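Local coordinates for protein octopine dehydrogenase (Pecten maximus, PDB 3C7A) that catalyses the NADH-dependent reductive condensation of L-arginine with pyruvate to D-octopine, and the reverse oxidation, at residues Ser169-Thr174 with Lys198-Met203. Numbering follows the deposited sequence.
Sequences SLIKGT and KHFLEM
Ile171 lays its CD1 methyl over one face of the Phe200 ring, 4.0 Å from the ring centroid and 18° off the ring normal, a CH-pi contact displaced toward the CG-CD1 side of the phenyl ring. Its CG1 branch lies anti to the carbonyl carbon (chi1 -61°), and the nearly extended chi2 carries the methyl out to the ring. Leu201 lies against the opposite face with CG, so the phenyl is held between two aliphatic side chains, while Glu122 of helix 121-129 touches both Ile171 and Phe200. Two residues back along the strand, Ser169 fits against the start of the helix: its OG is 3.9 Å from both CA and CB of Phe200 and 4.0 Å from Met203 CB. These are van der Waals contacts. Here the end of strand 156-171, hydrogen-bonded through Ser169 and Ile171 to Ser140 and Met138 of strand 137-141 in the mixed sheet that carries the NADH-binding Rossmann-type strands, meets the first turn of helix 200-205, in the family's alpha-helical domain. His199 is the N-cap of that helix; its ND1 accepts from Leu201 N at 3.1 Å, almost straight and nearly in the imidazole plane. Met203, bent at chi2 and chi3, curls back until CE is 4.0 Å from Ser169 N. Its side chain is about 6 Å from that of Met206, an L-arginine-binding residue, and about 8 Å from that of Thr143, which binds pyruvate.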
# COMPACT_ATOMS: atom_id res chain seq x y z
N SER A 169 -8.89 -8.03 0.42
CA SER A 169 -8.78 -9.50 0.51
C SER A 169 -8.71 -10.00 1.96
O SER A 169 -8.49 -9.21 2.88
CB SER A 169 -7.56 -10.00 -0.29
OG SER A 169 -6.34 -9.56 0.29
N LEU A 170 -8.90 -11.31 2.15
CA LEU A 170 -8.96 -11.91 3.50
C LEU A 170 -8.41 -13.34 3.59
O LEU A 170 -8.71 -14.19 2.73
CB LEU A 170 -10.40 -11.87 4.03
CG LEU A 170 -10.72 -12.39 5.44
CD1 LEU A 170 -10.29 -11.40 6.52
CD2 LEU A 170 -12.20 -12.71 5.57
N ILE A 171 -7.62 -13.60 4.63
CA ILE A 171 -7.18 -14.96 4.99
C ILE A 171 -7.71 -15.31 6.39
O ILE A 171 -7.39 -14.64 7.37
CB ILE A 171 -5.63 -15.11 4.96
CG1 ILE A 171 -5.07 -14.85 3.56
CG2 ILE A 171 -5.21 -16.51 5.45
CD1 ILE A 171 -3.56 -14.72 3.49
N LYS A 172 -8.53 -16.37 6.46
CA LYS A 172 -9.18 -16.78 7.71
C LYS A 172 -8.38 -17.82 8.50
O LYS A 172 -7.83 -18.76 7.92
CB LYS A 172 -10.58 -17.33 7.42
CG LYS A 172 -11.62 -16.28 7.04
CD LYS A 172 -12.74 -16.88 6.18
CE LYS A 172 -13.69 -17.76 6.98
NZ LYS A 172 -14.61 -16.97 7.84
N GLY A 173 -8.33 -17.64 9.82
CA GLY A 173 -7.66 -18.59 10.73
C GLY A 173 -8.63 -19.50 11.48
O GLY A 173 -9.81 -19.60 11.11
N THR A 174 -8.14 -20.15 12.54
CA THR A 174 -8.94 -21.12 13.30
C THR A 174 -9.88 -20.50 14.35
O THR A 174 -10.81 -21.17 14.82
CB THR A 174 -8.06 -22.21 13.99
OG1 THR A 174 -7.09 -21.59 14.85
CG2 THR A 174 -7.34 -23.07 12.95
N LYS A 198 -11.34 -11.93 -4.50
CA LYS A 198 -11.31 -13.40 -4.58
C LYS A 198 -10.11 -14.08 -3.92
O LYS A 198 -10.27 -15.14 -3.30
CB LYS A 198 -11.44 -13.86 -6.04
CG LYS A 198 -12.85 -13.77 -6.62
CD LYS A 198 -12.88 -14.25 -8.07
CE LYS A 198 -14.30 -14.39 -8.59
NZ LYS A 198 -14.99 -13.08 -8.78
N HIS A 199 -8.92 -13.49 -4.05
CA HIS A 199 -7.68 -14.12 -3.57
C HIS A 199 -6.64 -13.06 -3.16
O HIS A 199 -6.64 -11.95 -3.70
CB HIS A 199 -7.09 -15.02 -4.66
CG HIS A 199 -6.20 -16.11 -4.15
ND1 HIS A 199 -4.87 -15.90 -3.83
CD2 HIS A 199 -6.44 -17.42 -3.92
CE1 HIS A 199 -4.34 -17.04 -3.42
NE2 HIS A 199 -5.27 -17.98 -3.46
N PHE A 200 -5.77 -13.40 -2.20
CA PHE A 200 -4.76 -12.45 -1.71
C PHE A 200 -3.61 -12.19 -2.70
O PHE A 200 -2.97 -11.13 -2.65
CB PHE A 200 -4.25 -12.82 -0.30
CG PHE A 200 -3.14 -13.84 -0.29
CD1 PHE A 200 -3.42 -15.21 -0.35
CD2 PHE A 200 -1.81 -13.44 -0.17
CE1 PHE A 200 -2.39 -16.15 -0.32
CE2 PHE A 200 -0.77 -14.38 -0.14
CZ PHE A 200 -1.07 -15.74 -0.21
N LEU A 201 -3.34 -13.16 -3.57
CA LEU A 201 -2.33 -12.99 -4.63
C LEU A 201 -2.85 -12.16 -5.81
O LEU A 201 -2.06 -11.59 -6.57
CB LEU A 201 -1.81 -14.35 -5.12
CG LEU A 201 -0.89 -15.18 -4.21
CD1 LEU A 201 -0.60 -16.54 -4.83
CD2 LEU A 201 0.42 -14.45 -3.90
N GLU A 202 -4.18 -12.11 -5.96
CA GLU A 202 -4.84 -11.20 -6.90
C GLU A 202 -4.57 -9.75 -6.50
O GLU A 202 -4.19 -8.93 -7.34
CB GLU A 202 -6.35 -11.47 -6.94
CG GLU A 202 -7.16 -10.51 -7.82
CD GLU A 202 -8.63 -10.40 -7.42
OE1 GLU A 202 -9.22 -11.41 -6.97
OE2 GLU A 202 -9.21 -9.30 -7.56
N MET A 203 -4.77 -9.45 -5.22
CA MET A 203 -4.53 -8.12 -4.64
C MET A 203 -3.06 -7.69 -4.75
O MET A 203 -2.76 -6.52 -5.01
CB MET A 203 -5.01 -8.08 -3.18
CG MET A 203 -4.82 -6.76 -2.43
SD MET A 203 -5.79 -5.35 -3.03
CE MET A 203 -7.46 -5.89 -2.69